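Local atomic coordinates of ORF 37 (Human herpesvirus 8 type M, PDB entry 3FHD), a protein that cuts double-stranded and single-stranded DNA as an endonuclease and exonuclease, and helps process non-linear or branched viral DNA so that unit-length genomes can be produced. Residues Met230-Asn235 / Glu408-Leu412; Asn235-Gly239 / Ala478-Trp482. All blocks are in the same frame, centred on the assembly; numbering follows the deposited sequence.

Overall arrangement
Strands 230-231 and 238-240 are antiparallel neighbours in a three-stranded sheet, and the two interactions attach the turn between them to helices from far along the chain. In interaction 1 the outgoing strand and the turn meet the last residues of helix 394-412; in interaction 2 the returning limb meets the middle of helix 468-489. The contact centres lie about 13 Å apart, N235 belongs to both, and S232 N lies 2.8 Å from F238 O, a probable hydrogen bond between the limbs. Interaction 1 is nearer the centre of this PD-(D/E)XK nuclease: the M230 side chain is about 10 Å from those of the magnesium ligands D243 and E266 and about 13 Å from the bound magnesium ion. Interaction 2 lies away from it.

Interaction 1 (Met230-Asn235 / Glu408-Leu412); sequences MQSPQN and EYIGL
Where strand 230-231 gives way to a turn, S232 faces E408 in the last part of helix 394-412, their CA atoms 7.6 Å apart. E408 and L412, one helical turn apart and joined by the L412 N to E408 O bond, face the turn, while Y409 reaches back to the strand end. E408 reaches straight across: CG is anti to the backbone N (chi1 -176°) and the chain stays extended, bringing OE2 to two donors. S232 OG donates to E408 OE2 at 2.5 Å, a very short bond, and Q234 N to the same OE2 at 2.9 Å, arriving nearly along the C-O axis. S232 suits its place because OG also accepts from N235 N, an ST motif that fixes the bend. The other carboxylate oxygen, OE1, takes a hydrogen bond from a water, which N235 ND2 reaches only weakly; ND2 is hydrogen-bonded to N503 OD1.

One residue on, Y409 OH donates to Q231 O at 2.6 Å, and that oxygen lies at the ring edge, in its plane. M230 SD stands above the ring face, 4.9 Å from the centroid, in a distant Met-aromatic contact. The P233 ring packs between Y409 and L412, with CG unusually tight against L412 CD1 at 3.3 Å. Outside the pair, H138 packs edge-to-face with Y409, and R137 bonds both P233 O and the Q234 amide oxygen.

Two polar groups of the helix thus hold the end of the strand and the turn. Two donors, S232 OG and Q234 N, converging on OE2 are consistent with E408 being a carboxylate.

Interaction 2 (Asn235-Gly239 / Ala478-Trp482); sequences NGIFG and AANFW
I237 lies against W482 of helix 468-489, and its CG2 methyl sits over the centre of the indole six-membered ring, 3.6 Å from the centroid and 9° off the normal, a nearly ideal CH-pi contact. The other branch turns toward the helix backbone: with CG1 between the backbone N and the carbonyl carbon (chi1 76°), CD1 lands against A479, 3.7 Å from both its CA and its CB. A beta-branched residue can thus cover the indole and pack its other branch against A479 at the same time. F238 adds its ring edge, CE1 meeting A478 CB at 3.7 Å in the ring plane. Alanine suits both helix positions, since its small side chain lets the isoleucine and the phenylalanine come close to the helix.

Behind this layer N235 shapes the turn. Its OD1 accepts from I237 N at 2.9 Å, on a lone pair in the carbonyl plane, and from F238 N at 3.3 Å, tilted from that plane; these bonds make an Asx turn and an Asx motif. G236, between N235 and I237, has positive phi (67°), which glycine adopts easily. Outside the two segments, W482 NE1 is hydrogen-bonded to G163 O, while F184 meets the indole edge-to-face and F170 touches F238 and A478.

The contact across the segments is therefore wholly apolar and depends on shape, while polar bonds within the loop and to G163 set the loop backbone and hold the indole.

Interaction 1 (Met230-Asn235 / Glu408-Leu412)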
ATOM      1  N   MET A 230       7.551  -0.484  -3.248  1.00 14.60           N
ATOM      2  CA  MET A 230       8.734  -0.484  -2.407  1.00 15.42           C
ATOM      3  C   MET A 230       8.923  -1.858  -1.791  1.00 14.91           C
ATOM      4  O   MET A 230       8.256  -2.171  -0.799  1.00 14.05           O
ATOM      5  CB  MET A 230       8.558   0.535  -1.288  1.00 16.47           C
ATOM      6  CG  MET A 230       8.626   1.951  -1.851  1.00 18.16           C
ATOM      7  SD  MET A 230       8.147   3.327  -0.802  1.00 24.64           S
ATOM      8  CE  MET A 230       6.917   2.633   0.235  1.00 27.51           C
ATOM      9  N   GLN A 231       9.845  -2.646  -2.350  1.00 13.86           N
ATOM     10  CA  GLN A 231      10.197  -3.950  -1.796  1.00 15.03           C
ATOM     11  C   GLN A 231      11.044  -3.703  -0.508  1.00 15.93           C
ATOM     12  O   GLN A 231      11.754  -2.673  -0.414  1.00 15.55           O
ATOM     13  CB  GLN A 231      11.029  -4.726  -2.824  1.00 15.15           C
ATOM     14  CG  GLN A 231      10.327  -4.923  -4.179  1.00 17.34           C
ATOM     15  CD  GLN A 231      11.285  -5.401  -5.273  1.00 17.55           C
ATOM     16  OE1 GLN A 231      11.384  -6.606  -5.543  1.00 18.14           O
ATOM     17  NE2 GLN A 231      11.992  -4.455  -5.907  1.00 20.06           N
ATOM     18  N   SER A 232      10.979  -4.604   0.466  1.00 15.21           N
ATOM     19  CA  SER A 232      11.923  -4.598   1.589  1.00 16.28           C
ATOM     20  C   SER A 232      13.351  -4.968   1.153  1.00 16.75           C
ATOM     21  O   SER A 232      13.596  -6.092   0.720  1.00 16.82           O
ATOM     22  CB  SER A 232      11.483  -5.556   2.724  1.00 17.02           C
ATOM     23  OG  SER A 232      12.594  -5.795   3.614  1.00 18.05           O
ATOM     24  N   PRO A 233      14.327  -4.037   1.299  1.00 17.40           N
ATOM     25  CA  PRO A 233      15.705  -4.415   0.924  1.00 18.23           C
ATOM     26  C   PRO A 233      16.353  -5.386   1.908  1.00 19.10           C
ATOM     27  O   PRO A 233      17.357  -6.017   1.574  1.00 20.42           O
ATOM     28  CB  PRO A 233      16.450  -3.070   0.904  1.00 18.55           C
ATOM     29  CG  PRO A 233      15.642  -2.184   1.868  1.00 20.16           C
ATOM     30  CD  PRO A 233      14.217  -2.629   1.712  1.00 18.38           C
ATOM     31  N   GLN A 234      15.805  -5.505   3.113  1.00 18.46           N
ATOM     32  CA  GLN A 234      16.439  -6.334   4.125  1.00 19.97           C
ATOM     33  C   GLN A 234      16.013  -7.798   4.033  1.00 18.45           C
ATOM     34  O   GLN A 234      16.799  -8.668   4.349  1.00 18.09           O
ATOM     35  CB  GLN A 234      16.182  -5.786   5.523  1.00 20.44           C
ATOM     36  CG  GLN A 234      16.849  -4.419   5.800  1.00 26.21           C
ATOM     37  CD  GLN A 234      18.372  -4.497   5.742  1.00 32.33           C
ATOM     38  OE1 GLN A 234      18.963  -4.874   4.719  1.00 36.10           O
ATOM     39  NE2 GLN A 234      19.014  -4.144   6.838  1.00 36.21           N
ATOM     40  N   ASN A 235      14.803  -8.056   3.525  1.00 16.97           N
ATOM     41  CA  ASN A 235      14.324  -9.460   3.397  1.00 17.13           C
ATOM     42  C   ASN A 235      13.832  -9.905   2.015  1.00 16.29           C
ATOM     43  O   ASN A 235      13.874 -11.100   1.686  1.00 15.80           O
ATOM     44  CB  ASN A 235      13.279  -9.770   4.484  1.00 17.73           C
ATOM     45  CG  ASN A 235      12.120  -8.793   4.480  1.00 18.16           C
ATOM     46  OD1 ASN A 235      11.370  -8.705   3.509  1.00 17.59           O
ATOM     47  ND2 ASN A 235      11.970  -8.048   5.578  1.00 22.34           N
ATOM     48  N   GLU A 408      11.978   1.167   7.670  1.00 17.14           N
ATOM     49  CA  GLU A 408      13.140   0.449   7.101  1.00 17.55           C
ATOM     50  C   GLU A 408      13.928   1.337   6.120  1.00 16.50           C
ATOM     51  O   GLU A 408      15.145   1.450   6.253  1.00 16.73           O
ATOM     52  CB  GLU A 408      12.659  -0.855   6.426  1.00 16.57           C
ATOM     53  CG  GLU A 408      13.774  -1.806   5.848  1.00 18.59           C
ATOM     54  CD  GLU A 408      13.142  -3.050   5.173  1.00 21.22           C
ATOM     55  OE1 GLU A 408      11.936  -3.254   5.355  1.00 29.08           O
ATOM     56  OE2 GLU A 408      13.822  -3.837   4.460  1.00 27.82           O
ATOM     57  N   TYR A 409      13.241   1.981   5.174  1.00 15.26           N
ATOM     58  CA  TYR A 409      13.891   2.868   4.193  1.00 14.92           C
ATOM     59  C   TYR A 409      14.531   4.097   4.889  1.00 14.60           C
ATOM     60  O   TYR A 409      15.671   4.453   4.611  1.00 13.83           O
ATOM     61  CB  TYR A 409      12.871   3.337   3.148  1.00 15.99           C
ATOM     62  CG  TYR A 409      12.595   2.371   1.995  1.00 14.94           C
ATOM     63  CD1 TYR A 409      12.809   2.777   0.664  1.00 15.77           C
ATOM     64  CD2 TYR A 409      12.167   1.068   2.215  1.00 17.03           C
ATOM     65  CE1 TYR A 409      12.537   1.904  -0.422  1.00 17.01           C
ATOM     66  CE2 TYR A 409      11.923   0.166   1.127  1.00 14.78           C
ATOM     67  CZ  TYR A 409      12.116   0.596  -0.192  1.00 14.89           C
ATOM     68  OH  TYR A 409      11.840  -0.242  -1.279  1.00 15.95           O
ATOM     69  N   ILE A 410      13.806   4.730   5.808  1.00 15.00           N
ATOM     70  CA  ILE A 410      14.377   5.818   6.626  1.00 16.01           C
ATOM     71  C   ILE A 410      15.652   5.365   7.373  1.00 16.62           C
ATOM     72  O   ILE A 410      16.570   6.155   7.555  1.00 16.79           O
ATOM     73  CB  ILE A 410      13.330   6.354   7.650  1.00 15.26           C
ATOM     74  CG1 ILE A 410      12.259   7.131   6.925  1.00 15.39           C
ATOM     75  CG2 ILE A 410      14.016   7.268   8.749  1.00 16.18           C
ATOM     76  CD1 ILE A 410      11.023   7.417   7.773  1.00 16.10           C
ATOM     77  N   GLY A 411      15.673   4.103   7.826  1.00 17.54           N
ATOM     78  CA  GLY A 411      16.794   3.521   8.585  1.00 17.81           C
ATOM     79  C   GLY A 411      18.024   3.334   7.713  1.00 17.37           C
ATOM     80  O   GLY A 411      19.165   3.497   8.178  1.00 18.19           O
ATOM     81  N   LEU A 412      17.800   3.010   6.444  1.00 17.30           N
ATOM     82  CA  LEU A 412      18.868   2.818   5.462  1.00 17.55           C
ATOM     83  C   LEU A 412      19.325   4.105   4.771  1.00 18.11           C
ATOM     84  O   LEU A 412      20.424   4.130   4.226  1.00 17.95           O
ATOM     85  CB  LEU A 412      18.469   1.777   4.401  1.00 17.69           C
ATOM     86  CG  LEU A 412      18.439   0.332   4.886  1.00 18.29           C
ATOM     87  CD1 LEU A 412      17.593  -0.568   4.007  1.00 20.83           C
ATOM     88  CD2 LEU A 412      19.911  -0.191   5.021  1.00 21.55           C
TER
HETATM   89  O   HOH W   1       9.936  -5.460   6.298  1.00 37.57           O

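Interaction 2 (Asn235-Gly239 / Ala478-Trp482)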
ATOM      1  N   ASN A 235      14.803  -8.056   3.525  1.00 16.97           N
ATOM      2  CA  ASN A 235      14.324  -9.460   3.397  1.00 17.13           C
ATOM      3  C   ASN A 235      13.832  -9.905   2.015  1.00 16.29           C
ATOM      4  O   ASN A 235      13.874 -11.100   1.686  1.00 15.80           O
ATOM      5  CB  ASN A 235      13.279  -9.770   4.484  1.00 17.73           C
ATOM      6  CG  ASN A 235      12.120  -8.793   4.480  1.00 18.16           C
ATOM      7  OD1 ASN A 235      11.370  -8.705   3.509  1.00 17.59           O
ATOM      8  ND2 ASN A 235      11.970  -8.048   5.578  1.00 22.34           N
ATOM      9  N   GLY A 236      13.362  -8.962   1.208  1.00 14.41           N
ATOM     10  CA  GLY A 236      12.802  -9.286  -0.102  1.00 14.93           C
ATOM     11  C   GLY A 236      11.493 -10.093  -0.109  1.00 14.76           C
ATOM     12  O   GLY A 236      11.091 -10.570  -1.159  1.00 15.28           O
ATOM     13  N   ILE A 237      10.813 -10.213   1.040  1.00 15.16           N
ATOM     14  CA  ILE A 237       9.525 -10.955   1.116  1.00 15.82           C
ATOM     15  C   ILE A 237       8.316 -10.052   1.347  1.00 14.95           C
ATOM     16  O   ILE A 237       7.176 -10.435   1.064  1.00 14.38           O
ATOM     17  CB  ILE A 237       9.567 -12.121   2.144  1.00 15.48           C
ATOM     18  CG1 ILE A 237       9.482 -11.607   3.591  1.00 15.34           C
ATOM     19  CG2 ILE A 237      10.817 -12.935   1.977  1.00 17.16           C
ATOM     20  CD1 ILE A 237       9.207 -12.732   4.608  1.00 16.96           C
ATOM     21  N   PHE A 238       8.576  -8.839   1.839  1.00 14.49           N
ATOM     22  CA  PHE A 238       7.522  -7.845   2.057  1.00 15.80           C
ATOM     23  C   PHE A 238       7.690  -6.642   1.105  1.00 16.28           C
ATOM     24  O   PHE A 238       8.787  -6.343   0.633  1.00 16.40           O
ATOM     25  CB  PHE A 238       7.513  -7.285   3.475  1.00 16.07           C
ATOM     26  CG  PHE A 238       7.287  -8.292   4.559  1.00 16.34           C
ATOM     27  CD1 PHE A 238       6.043  -8.915   4.689  1.00 17.76           C
ATOM     28  CD2 PHE A 238       8.313  -8.573   5.516  1.00 14.18           C
ATOM     29  CE1 PHE A 238       5.806  -9.841   5.737  1.00 16.76           C
ATOM     30  CE2 PHE A 238       8.077  -9.499   6.574  1.00 14.86           C
ATOM     31  CZ  PHE A 238       6.833 -10.137   6.657  1.00 15.59           C
ATOM     32  N   GLY A 239       6.579  -5.947   0.847  1.00 15.56           N
ATOM     33  CA  GLY A 239       6.618  -4.715   0.074  1.00 15.24           C
ATOM     34  C   GLY A 239       5.280  -4.000   0.129  1.00 15.15           C
ATOM     35  O   GLY A 239       4.238  -4.620   0.401  1.00 15.59           O
ATOM     36  N   ALA A 478       3.995 -13.566   9.790  1.00 12.41           N
ATOM     37  CA  ALA A 478       3.877 -13.438   8.334  1.00 12.45           C
ATOM     38  C   ALA A 478       5.121 -13.985   7.627  1.00 12.58           C
ATOM     39  O   ALA A 478       5.001 -14.637   6.599  1.00 12.76           O
ATOM     40  CB  ALA A 478       3.629 -11.951   7.939  1.00 14.12           C
ATOM     41  N   ALA A 479       6.324 -13.738   8.179  1.00 12.79           N
ATOM     42  CA  ALA A 479       7.555 -14.246   7.554  1.00 12.17           C
ATOM     43  C   ALA A 479       7.637 -15.775   7.630  1.00 12.69           C
ATOM     44  O   ALA A 479       8.120 -16.417   6.690  1.00 12.06           O
ATOM     45  CB  ALA A 479       8.785 -13.633   8.175  1.00 12.99           C
ATOM     46  N   ASN A 480       7.206 -16.344   8.755  1.00 12.62           N
ATOM     47  CA  ASN A 480       7.114 -17.800   8.909  1.00 13.75           C
ATOM     48  C   ASN A 480       6.171 -18.405   7.862  1.00 13.04           C
ATOM     49  O   ASN A 480       6.502 -19.413   7.258  1.00 12.54           O
ATOM     50  CB  ASN A 480       6.672 -18.176  10.330  1.00 14.28           C
ATOM     51  CG  ASN A 480       7.850 -18.316  11.286  1.00 18.49           C
ATOM     52  OD1 ASN A 480       9.016 -18.127  10.902  1.00 21.58           O
ATOM     53  ND2 ASN A 480       7.554 -18.679  12.526  1.00 23.64           N
ATOM     54  N   PHE A 481       5.014 -17.769   7.641  1.00 12.06           N
ATOM     55  CA  PHE A 481       4.051 -18.239   6.649  1.00 11.51           C
ATOM     56  C   PHE A 481       4.659 -18.108   5.229  1.00 10.89           C
ATOM     57  O   PHE A 481       4.508 -19.017   4.440  1.00 11.34           O
ATOM     58  CB  PHE A 481       2.709 -17.495   6.775  1.00 11.80           C
ATOM     59  CG  PHE A 481       1.719 -17.771   5.653  1.00 12.80           C
ATOM     60  CD1 PHE A 481       1.228 -19.058   5.416  1.00 13.07           C
ATOM     61  CD2 PHE A 481       1.258 -16.721   4.873  1.00 14.08           C
ATOM     62  CE1 PHE A 481       0.296 -19.304   4.360  1.00 13.67           C
ATOM     63  CE2 PHE A 481       0.357 -16.918   3.849  1.00 12.45           C
ATOM     64  CZ  PHE A 481      -0.148 -18.233   3.584  1.00  9.76           C
ATOM     65  N   TRP A 482       5.348 -17.001   4.929  1.00 10.84           N
ATOM     66  CA  TRP A 482       6.103 -16.887   3.661  1.00 10.53           C
ATOM     67  C   TRP A 482       7.091 -18.069   3.448  1.00 11.53           C
ATOM     68  O   TRP A 482       7.138 -18.678   2.369  1.00 12.17           O
ATOM     69  CB  TRP A 482       6.833 -15.539   3.557  1.00 10.31           C
ATOM     70  CG  TRP A 482       7.310 -15.254   2.153  1.00 11.11           C
ATOM     71  CD1 TRP A 482       6.660 -14.508   1.212  1.00 11.91           C
ATOM     72  CD2 TRP A 482       8.497 -15.759   1.518  1.00 10.04           C
ATOM     73  NE1 TRP A 482       7.388 -14.482   0.036  1.00 11.27           N
ATOM     74  CE2 TRP A 482       8.531 -15.215   0.204  1.00 11.84           C
ATOM     75  CE3 TRP A 482       9.552 -16.577   1.942  1.00  9.02           C
ATOM     76  CZ2 TRP A 482       9.546 -15.511  -0.705  1.00 10.43           C
ATOM     77  CZ3 TRP A 482      10.592 -16.846   1.051  1.00 10.22           C
ATOM     78  CH2 TRP A 482      10.578 -16.314  -0.265  1.00 10.01           C
TER